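Local coordinates for polysaccharide deacetylase (Bacillus cereus, PDB 4HD5), which is a zinc-binding TIM-barrel protein that probably hydrolyses carbon-nitrogen bonds other than peptide bonds, as in polysaccharide deacetylases, at residues D162-H176 with R345-S357. Residues are numbered along the deposited sequence; the frame is centred on the assembly and turned at random.
Sequences DLFVSPANFEAQMKH and RIHHTTTVEQFAS
Asp162 and His347 make the one strong direct hydrogen bond between 162-176 and 345-357. His347 ND1 gives its proton to the syn lone pair of Asp162 OD2 at 3.0 Å, with an N-H...O angle of 164°. The carboxylate oxygen lies near the imidazole plane. With CG anti to the backbone N (chi1 -166°), Asp162 swings its carboxylate over to this ring. Asp162 OD1 takes a water proton. His348 N bonds weakly to both Asp162 OD1 and Asp162 O.

Farther along, the polar links run through waters. Asn169 ND2 gives a proton to a water that donates to His348 O, at 2.7 and 2.6 Å. Two separate waters each bridge Gln173 NE2 to Thr350 O; the NE2 bond to the second, which also donates to His347 O, is weak. Gln173 OE1 is satisfied by Tyr149 OH. Gln173 CB sits over the face of the Phe355 ring, 3.9 Å from its centroid.

The helix starts are capped within their own segments. Ser166 OG accepts from Asn169 N. Thr351 and Gln354 form a capping box, with Gln354 N on Thr351 OG1 at 3.0 Å and Thr351 N on Gln354 OE1 at 2.9 Å.

Ala172 CB meets Val352 CG2 at 3.6 Å between helix segments 167-176 and 352-357, whose axes are inclined at -44°. Phe355 and Met174 both pack on strand 146-149, the helix-on-strand layering of a TIM barrel, here of the NodB-like deacetylase family.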
ATOM      1  N   ASP A 162       6.180 -18.972 -17.089  1.00  9.82           N
ATOM      2  CA  ASP A 162       6.611 -17.789 -16.341  1.00  9.67           C
ATOM      3  C   ASP A 162       5.627 -17.344 -15.263  1.00  9.16           C
ATOM      4  O   ASP A 162       6.008 -16.609 -14.345  1.00  9.18           O
ATOM      5  CB  ASP A 162       6.919 -16.617 -17.277  1.00 10.09           C
ATOM      6  CG  ASP A 162       7.682 -15.509 -16.570  1.00 10.42           C
ATOM      7  OD1 ASP A 162       8.736 -15.820 -15.984  1.00 11.41           O
ATOM      8  OD2 ASP A 162       7.218 -14.353 -16.556  1.00 10.59           O
ATOM      9  N   LEU A 163       4.376 -17.784 -15.370  1.00  8.89           N
ATOM     10  CA  LEU A 163       3.314 -17.411 -14.426  1.00  8.75           C
ATOM     11  C   LEU A 163       3.223 -18.326 -13.192  1.00  8.15           C
ATOM     12  O   LEU A 163       2.366 -18.121 -12.338  1.00  8.56           O
ATOM     13  CB  LEU A 163       1.945 -17.386 -15.139  1.00  9.50           C
ATOM     14  CG  LEU A 163       1.443 -16.067 -15.763  1.00 10.04           C
ATOM     15  CD1 LEU A 163       2.556 -15.195 -16.310  1.00 10.48           C
ATOM     16  CD2 LEU A 163       0.389 -16.333 -16.836  1.00 10.34           C
ATOM     17  N   PHE A 164       4.098 -19.319 -13.100  1.00  7.37           N
ATOM     18  CA  PHE A 164       4.089 -20.263 -11.994  1.00  7.07           C
ATOM     19  C   PHE A 164       5.235 -20.009 -11.051  1.00  6.65           C
ATOM     20  O   PHE A 164       6.388 -20.021 -11.467  1.00  7.07           O
ATOM     21  CB  PHE A 164       4.161 -21.693 -12.513  1.00  7.39           C
ATOM     22  CG  PHE A 164       2.833 -22.207 -12.942  1.00  7.41           C
ATOM     23  CD1 PHE A 164       2.296 -21.805 -14.150  1.00  7.42           C
ATOM     24  CD2 PHE A 164       2.083 -23.028 -12.109  1.00  7.63           C
ATOM     25  CE1 PHE A 164       1.051 -22.254 -14.557  1.00  7.44           C
ATOM     26  CE2 PHE A 164       0.830 -23.469 -12.500  1.00  7.56           C
ATOM     27  CZ  PHE A 164       0.318 -23.084 -13.732  1.00  7.49           C
ATOM     28  N   VAL A 165       4.910 -19.759  -9.791  1.00  5.98           N
ATOM     29  CA  VAL A 165       5.914 -19.630  -8.740  1.00  5.76           C
ATOM     30  C   VAL A 165       5.710 -20.796  -7.780  1.00  5.84           C
ATOM     31  O   VAL A 165       4.596 -21.016  -7.292  1.00  5.50           O
ATOM     32  CB  VAL A 165       5.774 -18.278  -8.002  1.00  5.43           C
ATOM     33  CG1 VAL A 165       6.655 -18.246  -6.760  1.00  5.55           C
ATOM     34  CG2 VAL A 165       6.111 -17.117  -8.944  1.00  5.34           C
ATOM     35  N   SER A 166       6.775 -21.560  -7.530  1.00  6.04           N
ATOM     36  CA  SER A 166       6.666 -22.761  -6.718  1.00  6.36           C
ATOM     37  C   SER A 166       6.284 -22.407  -5.291  1.00  6.22           C
ATOM     38  O   SER A 166       6.588 -21.322  -4.819  1.00  5.87           O
ATOM     39  CB  SER A 166       7.980 -23.551  -6.715  1.00  6.89           C
ATOM     40  OG  SER A 166       9.027 -22.817  -6.090  1.00  6.90           O
ATOM     41  N   PRO A 167       5.567 -23.314  -4.614  1.00  6.52           N
ATOM     42  CA  PRO A 167       5.308 -23.154  -3.183  1.00  6.57           C
ATOM     43  C   PRO A 167       6.570 -22.870  -2.369  1.00  6.78           C
ATOM     44  O   PRO A 167       6.528 -22.038  -1.478  1.00  6.61           O
ATOM     45  CB  PRO A 167       4.697 -24.495  -2.794  1.00  7.05           C
ATOM     46  CG  PRO A 167       3.974 -24.934  -4.026  1.00  6.96           C
ATOM     47  CD  PRO A 167       4.803 -24.435  -5.184  1.00  6.77           C
ATOM     48  N   ALA A 168       7.680 -23.545  -2.668  1.00  7.15           N
ATOM     49  CA  ALA A 168       8.918 -23.296  -1.924  1.00  7.47           C
ATOM     50  C   ALA A 168       9.395 -21.859  -2.117  1.00  7.14           C
ATOM     51  O   ALA A 168       9.766 -21.208  -1.153  1.00  7.08           O
ATOM     52  CB  ALA A 168      10.015 -24.282  -2.319  1.00  8.03           C
ATOM     53  N   ASN A 169       9.369 -21.371  -3.360  1.00  7.01           N
ATOM     54  CA  ASN A 169       9.739 -19.983  -3.639  1.00  6.86           C
ATOM     55  C   ASN A 169       8.783 -19.010  -2.974  1.00  6.22           C
ATOM     56  O   ASN A 169       9.205 -18.030  -2.364  1.00  6.06           O
ATOM     57  CB  ASN A 169       9.762 -19.698  -5.149  1.00  7.05           C
ATOM     58  CG  ASN A 169      11.053 -20.136  -5.803  1.00  7.94           C
ATOM     59  OD1 ASN A 169      12.067 -20.294  -5.144  1.00  9.42           O
ATOM     60  ND2 ASN A 169      11.024 -20.320  -7.108  1.00  8.58           N
ATOM     61  N   PHE A 170       7.490 -19.282  -3.101  1.00  5.85           N
ATOM     62  CA  PHE A 170       6.499 -18.389  -2.528  1.00  5.42           C
ATOM     63  C   PHE A 170       6.697 -18.302  -1.023  1.00  5.57           C
ATOM     64  O   PHE A 170       6.648 -17.213  -0.463  1.00  5.29           O
ATOM     65  CB  PHE A 170       5.074 -18.847  -2.861  1.00  5.21           C
ATOM     66  CG  PHE A 170       4.026 -17.910  -2.362  1.00  4.89           C
ATOM     67  CD1 PHE A 170       3.887 -16.654  -2.929  1.00  4.51           C
ATOM     68  CD2 PHE A 170       3.200 -18.263  -1.295  1.00  5.03           C
ATOM     69  CE1 PHE A 170       2.936 -15.769  -2.466  1.00  4.31           C
ATOM     70  CE2 PHE A 170       2.251 -17.378  -0.821  1.00  4.79           C
ATOM     71  CZ  PHE A 170       2.113 -16.133  -1.409  1.00  4.41           C
ATOM     72  N   GLU A 171       6.938 -19.441  -0.370  1.00  6.08           N
ATOM     73  CA  GLU A 171       7.124 -19.433   1.091  1.00  6.49           C
ATOM     74  C   GLU A 171       8.355 -18.601   1.423  1.00  6.44           C
ATOM     75  O   GLU A 171       8.306 -17.754   2.298  1.00  6.33           O
ATOM     76  CB  GLU A 171       7.241 -20.848   1.679  1.00  7.21           C
ATOM     77  CG  GLU A 171       7.300 -20.858   3.198  1.00  7.74           C
ATOM     78  CD  GLU A 171       7.102 -22.235   3.816  1.00  8.60           C
ATOM     79  OE1 GLU A 171       6.378 -23.086   3.260  1.00  8.89           O
ATOM     80  OE2 GLU A 171       7.676 -22.471   4.883  1.00  9.28           O
ATOM     81  N   ALA A 172       9.441 -18.810   0.689  1.00  6.51           N
ATOM     82  CA  ALA A 172      10.665 -18.022   0.899  1.00  6.54           C
ATOM     83  C   ALA A 172      10.425 -16.523   0.739  1.00  6.11           C
ATOM     84  O   ALA A 172      10.920 -15.718   1.527  1.00  6.08           O
ATOM     85  CB  ALA A 172      11.773 -18.488  -0.027  1.00  6.76           C
ATOM     86  N   GLN A 173       9.661 -16.146  -0.282  1.00  5.84           N
ATOM     87  CA  GLN A 173       9.373 -14.745  -0.530  1.00  5.46           C
ATOM     88  C   GLN A 173       8.547 -14.137   0.614  1.00  5.45           C
ATOM     89  O   GLN A 173       8.851 -13.046   1.113  1.00  5.27           O
ATOM     90  CB  GLN A 173       8.695 -14.591  -1.895  1.00  5.17           C
ATOM     91  CG  GLN A 173       9.627 -14.917  -3.059  1.00  5.30           C
ATOM     92  CD  GLN A 173       8.886 -15.214  -4.352  1.00  5.12           C
ATOM     93  OE1 GLN A 173       7.737 -14.840  -4.512  1.00  4.82           O
ATOM     94  NE2 GLN A 173       9.552 -15.871  -5.279  1.00  5.30           N
ATOM     95  N   MET A 174       7.501 -14.840   1.031  1.00  5.73           N
ATOM     96  CA  MET A 174       6.664 -14.361   2.118  1.00  5.82           C
ATOM     97  C   MET A 174       7.442 -14.326   3.438  1.00  6.53           C
ATOM     98  O   MET A 174       7.274 -13.401   4.221  1.00  6.48           O
ATOM     99  CB  MET A 174       5.407 -15.213   2.254  1.00  5.85           C
ATOM    100  CG  MET A 174       4.484 -15.146   1.049  1.00  5.56           C
ATOM    101  SD  MET A 174       3.920 -13.476   0.664  1.00  5.16           S
ATOM    102  CE  MET A 174       5.052 -12.939  -0.608  1.00  5.01           C
ATOM    103  N   LYS A 175       8.313 -15.308   3.679  1.00  7.36           N
ATOM    104  CA  LYS A 175       9.138 -15.271   4.887  1.00  8.42           C
ATOM    105  C   LYS A 175      10.090 -14.072   4.883  1.00  8.22           C
ATOM    106  O   LYS A 175      10.368 -13.491   5.941  1.00  8.05           O
ATOM    107  CB  LYS A 175       9.921 -16.575   5.072  1.00  9.88           C
ATOM    108  CG  LYS A 175      10.515 -16.719   6.460  1.00 11.59           C
ATOM    109  CD  LYS A 175      10.925 -18.155   6.756  1.00 13.74           C
ATOM    110  CE  LYS A 175      11.544 -18.280   8.141  1.00 14.96           C
ATOM    111  NZ  LYS A 175      12.743 -17.409   8.322  1.00 15.63           N
ATOM    112  N   HIS A 176      10.565 -13.677   3.700  1.00  7.91           N
ATOM    113  CA  HIS A 176      11.418 -12.494   3.600  1.00  8.05           C
ATOM    114  C   HIS A 176      10.659 -11.222   4.031  1.00  7.78           C
ATOM    115  O   HIS A 176      11.190 -10.379   4.782  1.00  7.96           O
ATOM    116  CB  HIS A 176      11.990 -12.342   2.192  1.00  8.22           C
ATOM    117  CG  HIS A 176      12.656 -11.021   1.965  1.00  8.32           C
ATOM    118  ND1 HIS A 176      13.931 -10.747   2.410  1.00  8.97           N
ATOM    119  CD2 HIS A 176      12.215  -9.893   1.363  1.00  7.97           C
ATOM    120  CE1 HIS A 176      14.244  -9.502   2.097  1.00  8.77           C
ATOM    121  NE2 HIS A 176      13.224  -8.969   1.450  1.00  8.32           N
ATOM    122  N   ARG A 345       6.203  -7.609 -11.214  1.00  6.38           N
ATOM    123  CA  ARG A 345       6.006  -8.979 -11.675  1.00  7.35           C
ATOM    124  C   ARG A 345       6.991  -9.914 -10.985  1.00  6.99           C
ATOM    125  O   ARG A 345       8.191  -9.607 -10.924  1.00  6.79           O
ATOM    126  CB  ARG A 345       6.208  -9.043 -13.185  1.00  9.11           C
ATOM    127  CG  ARG A 345       5.939 -10.404 -13.803  1.00 11.55           C
ATOM    128  CD  ARG A 345       6.118 -10.364 -15.318  1.00 13.87           C
ATOM    129  NE  ARG A 345       4.964  -9.807 -16.035  1.00 15.84           N
ATOM    130  CZ  ARG A 345       3.813 -10.450 -16.261  1.00 17.01           C
ATOM    131  NH1 ARG A 345       3.605 -11.674 -15.789  1.00 17.30           N
ATOM    132  NH2 ARG A 345       2.841  -9.841 -16.937  1.00 17.86           N
ATOM    133  N   ILE A 346       6.487 -11.029 -10.456  1.00  6.68           N
ATOM    134  CA  ILE A 346       7.343 -12.102  -9.925  1.00  6.87           C
ATOM    135  C   ILE A 346       7.363 -13.209 -10.970  1.00  7.20           C
ATOM    136  O   ILE A 346       6.314 -13.606 -11.456  1.00  7.59           O
ATOM    137  CB  ILE A 346       6.844 -12.652  -8.562  1.00  6.86           C
ATOM    138  CG1 ILE A 346       6.692 -11.521  -7.517  1.00  6.98           C
ATOM    139  CG2 ILE A 346       7.776 -13.743  -8.047  1.00  7.10           C
ATOM    140  CD1 ILE A 346       7.840 -10.535  -7.494  1.00  7.56           C
ATOM    141  N   HIS A 347       8.554 -13.679 -11.333  1.00  7.44           N
ATOM    142  CA  HIS A 347       8.720 -14.643 -12.421  1.00  7.85           C
ATOM    143  C   HIS A 347       8.974 -16.042 -11.871  1.00  7.70           C
ATOM    144  O   HIS A 347       9.313 -16.216 -10.709  1.00  7.19           O
ATOM    145  CB  HIS A 347       9.918 -14.263 -13.302  1.00  8.74           C
ATOM    146  CG  HIS A 347       9.845 -12.886 -13.880  1.00  9.22           C
ATOM    147  ND1 HIS A 347       9.186 -12.612 -15.060  1.00  9.75           N
ATOM    148  CD2 HIS A 347      10.377 -11.712 -13.464  1.00  9.62           C
ATOM    149  CE1 HIS A 347       9.310 -11.326 -15.343  1.00 10.11           C
ATOM    150  NE2 HIS A 347      10.022 -10.756 -14.388  1.00 10.19           N
ATOM    151  N   HIS A 348       8.837 -17.032 -12.738  1.00  7.86           N
ATOM    152  CA  HIS A 348       9.089 -18.433 -12.387  1.00  8.28           C
ATOM    153  C   HIS A 348      10.475 -18.651 -11.753  1.00  8.39           C
ATOM    154  O   HIS A 348      10.618 -19.443 -10.817  1.00  8.33           O
ATOM    155  CB  HIS A 348       8.923 -19.261 -13.664  1.00  9.13           C
ATOM    156  CG  HIS A 348       9.055 -20.738 -13.480  1.00 10.18           C
ATOM    157  ND1 HIS A 348       9.950 -21.489 -14.208  1.00 11.46           N
ATOM    158  CD2 HIS A 348       8.379 -21.614 -12.699  1.00 10.59           C
ATOM    159  CE1 HIS A 348       9.840 -22.762 -13.864  1.00 11.71           C
ATOM    160  NE2 HIS A 348       8.894 -22.865 -12.950  1.00 11.67           N
ATOM    161  N   THR A 349      11.484 -17.945 -12.272  1.00  8.07           N
ATOM    162  CA  THR A 349      12.872 -18.127 -11.861  1.00  8.25           C
ATOM    163  C   THR A 349      13.380 -17.046 -10.909  1.00  7.97           C
ATOM    164  O   THR A 349      14.561 -17.033 -10.570  1.00  8.44           O
ATOM    165  CB  THR A 349      13.803 -18.133 -13.087  1.00  8.79           C
ATOM    166  OG1 THR A 349      13.572 -16.952 -13.850  1.00  8.48           O
ATOM    167  CG2 THR A 349      13.546 -19.352 -13.958  1.00  9.06           C
ATOM    168  N   THR A 350      12.504 -16.133 -10.498  1.00  7.29           N
ATOM    169  CA  THR A 350      12.865 -15.083  -9.556  1.00  7.02           C
ATOM    170  C   THR A 350      13.364 -15.676  -8.237  1.00  7.21           C
ATOM    171  O   THR A 350      12.658 -16.446  -7.599  1.00  6.97           O
ATOM    172  CB  THR A 350      11.653 -14.181  -9.257  1.00  6.42           C
ATOM    173  OG1 THR A 350      11.192 -13.581 -10.472  1.00  6.34           O
ATOM    174  CG2 THR A 350      12.005 -13.092  -8.262  1.00  6.32           C
ATOM    175  N   THR A 351      14.592 -15.318  -7.857  1.00  7.60           N
ATOM    176  CA  THR A 351      15.168 -15.688  -6.569  1.00  7.77           C
ATOM    177  C   THR A 351      14.739 -14.697  -5.505  1.00  7.61           C
ATOM    178  O   THR A 351      14.309 -13.593  -5.821  1.00  6.96           O
ATOM    179  CB  THR A 351      16.712 -15.648  -6.608  1.00  8.32           C
ATOM    180  OG1 THR A 351      17.152 -14.300  -6.866  1.00  8.10           O
ATOM    181  CG2 THR A 351      17.245 -16.606  -7.688  1.00  8.67           C
ATOM    182  N   VAL A 352      14.884 -15.084  -4.241  1.00  8.06           N
ATOM    183  CA  VAL A 352      14.558 -14.175  -3.135  1.00  8.14           C
ATOM    184  C   VAL A 352      15.333 -12.862  -3.275  1.00  8.34           C
ATOM    185  O   VAL A 352      14.819 -11.767  -3.014  1.00  7.87           O
ATOM    186  CB  VAL A 352      14.819 -14.839  -1.759  1.00  8.54           C
ATOM    187  CG1 VAL A 352      14.626 -13.847  -0.624  1.00  8.38           C
ATOM    188  CG2 VAL A 352      13.888 -16.032  -1.578  1.00  8.66           C
ATOM    189  N   GLU A 353      16.577 -12.965  -3.712  1.00  9.21           N
ATOM    190  CA  GLU A 353      17.413 -11.789  -3.841  1.00  9.69           C
ATOM    191  C   GLU A 353      16.932 -10.862  -4.967  1.00  9.27           C
ATOM    192  O   GLU A 353      16.804  -9.662  -4.758  1.00  8.40           O
ATOM    193  CB  GLU A 353      18.876 -12.208  -3.974  1.00 11.21           C
ATOM    194  CG  GLU A 353      19.465 -12.655  -2.627  1.00 12.49           C
ATOM    195  CD  GLU A 353      18.948 -13.994  -2.103  1.00 13.62           C
ATOM    196  OE1 GLU A 353      18.799 -14.949  -2.907  1.00 15.12           O
ATOM    197  OE2 GLU A 353      18.727 -14.109  -0.868  1.00 15.03           O
ATOM    198  N   GLN A 354      16.610 -11.428  -6.133  1.00  9.14           N
ATOM    199  CA  GLN A 354      15.974 -10.653  -7.205  1.00  9.05           C
ATOM    200  C   GLN A 354      14.669 -10.032  -6.713  1.00  8.25           C
ATOM    201  O   GLN A 354      14.386  -8.865  -6.982  1.00  8.12           O
ATOM    202  CB  GLN A 354      15.704 -11.527  -8.433  1.00  9.37           C
ATOM    203  CG  GLN A 354      16.967 -11.915  -9.193  1.00 10.54           C
ATOM    204  CD  GLN A 354      16.731 -12.983 -10.246  1.00 10.97           C
ATOM    205  OE1 GLN A 354      15.970 -13.924 -10.034  1.00 10.81           O
ATOM    206  NE2 GLN A 354      17.387 -12.843 -11.393  1.00 11.78           N
ATOM    207  N   PHE A 355      13.893 -10.827  -5.982  1.00  7.74           N
ATOM    208  CA  PHE A 355      12.612 -10.402  -5.418  1.00  7.26           C
ATOM    209  C   PHE A 355      12.821  -9.192  -4.509  1.00  7.39           C
ATOM    210  O   PHE A 355      12.172  -8.161  -4.680  1.00  6.97           O
ATOM    211  CB  PHE A 355      12.007 -11.586  -4.662  1.00  7.02           C
ATOM    212  CG  PHE A 355      10.811 -11.258  -3.805  1.00  6.69           C
ATOM    213  CD1 PHE A 355       9.556 -11.089  -4.360  1.00  6.38           C
ATOM    214  CD2 PHE A 355      10.934 -11.193  -2.426  1.00  6.72           C
ATOM    215  CE1 PHE A 355       8.452 -10.824  -3.557  1.00  6.18           C
ATOM    216  CE2 PHE A 355       9.831 -10.929  -1.618  1.00  6.45           C
ATOM    217  CZ  PHE A 355       8.591 -10.745  -2.181  1.00  6.17           C
ATOM    218  N   ALA A 356      13.756  -9.320  -3.571  1.00  7.91           N
ATOM    219  CA  ALA A 356      14.035  -8.261  -2.604  1.00  8.49           C
ATOM    220  C   ALA A 356      14.484  -6.980  -3.288  1.00  9.18           C
ATOM    221  O   ALA A 356      14.044  -5.896  -2.927  1.00  9.77           O
ATOM    222  CB  ALA A 356      15.080  -8.714  -1.606  1.00  8.84           C
ATOM    223  N   SER A 357      15.359  -7.098  -4.275  1.00 10.07           N
ATOM    224  CA  SER A 357      15.811  -5.930  -5.024  1.00 11.04           C
ATOM    225  C   SER A 357      14.689  -5.240  -5.798  1.00 10.63           C
ATOM    226  O   SER A 357      14.697  -4.009  -5.933  1.00 10.68           O
ATOM    227  CB  SER A 357      16.941  -6.313  -5.985  1.00 12.13           C
ATOM    228  OG  SER A 357      18.050  -6.811  -5.251  1.00 13.83           O
TER
HETATM  229  O   HOH W   1       4.695 -15.596 -11.916  1.00 10.51           O
HETATM  230  O   HOH W   2      11.064 -17.167 -15.136  1.00 25.76           O
HETATM  231  O   HOH W   3       9.062 -21.382  -9.357  1.00 14.23           O
HETATM  232  O   HOH W   4      12.460 -20.614  -9.317  1.00 14.92           O
HETATM  233  O   HOH W   5      12.244 -16.924  -4.888  1.00  5.12           O
HETATM  234  O   HOH W   6      10.030 -17.238  -8.048  1.00  5.32           O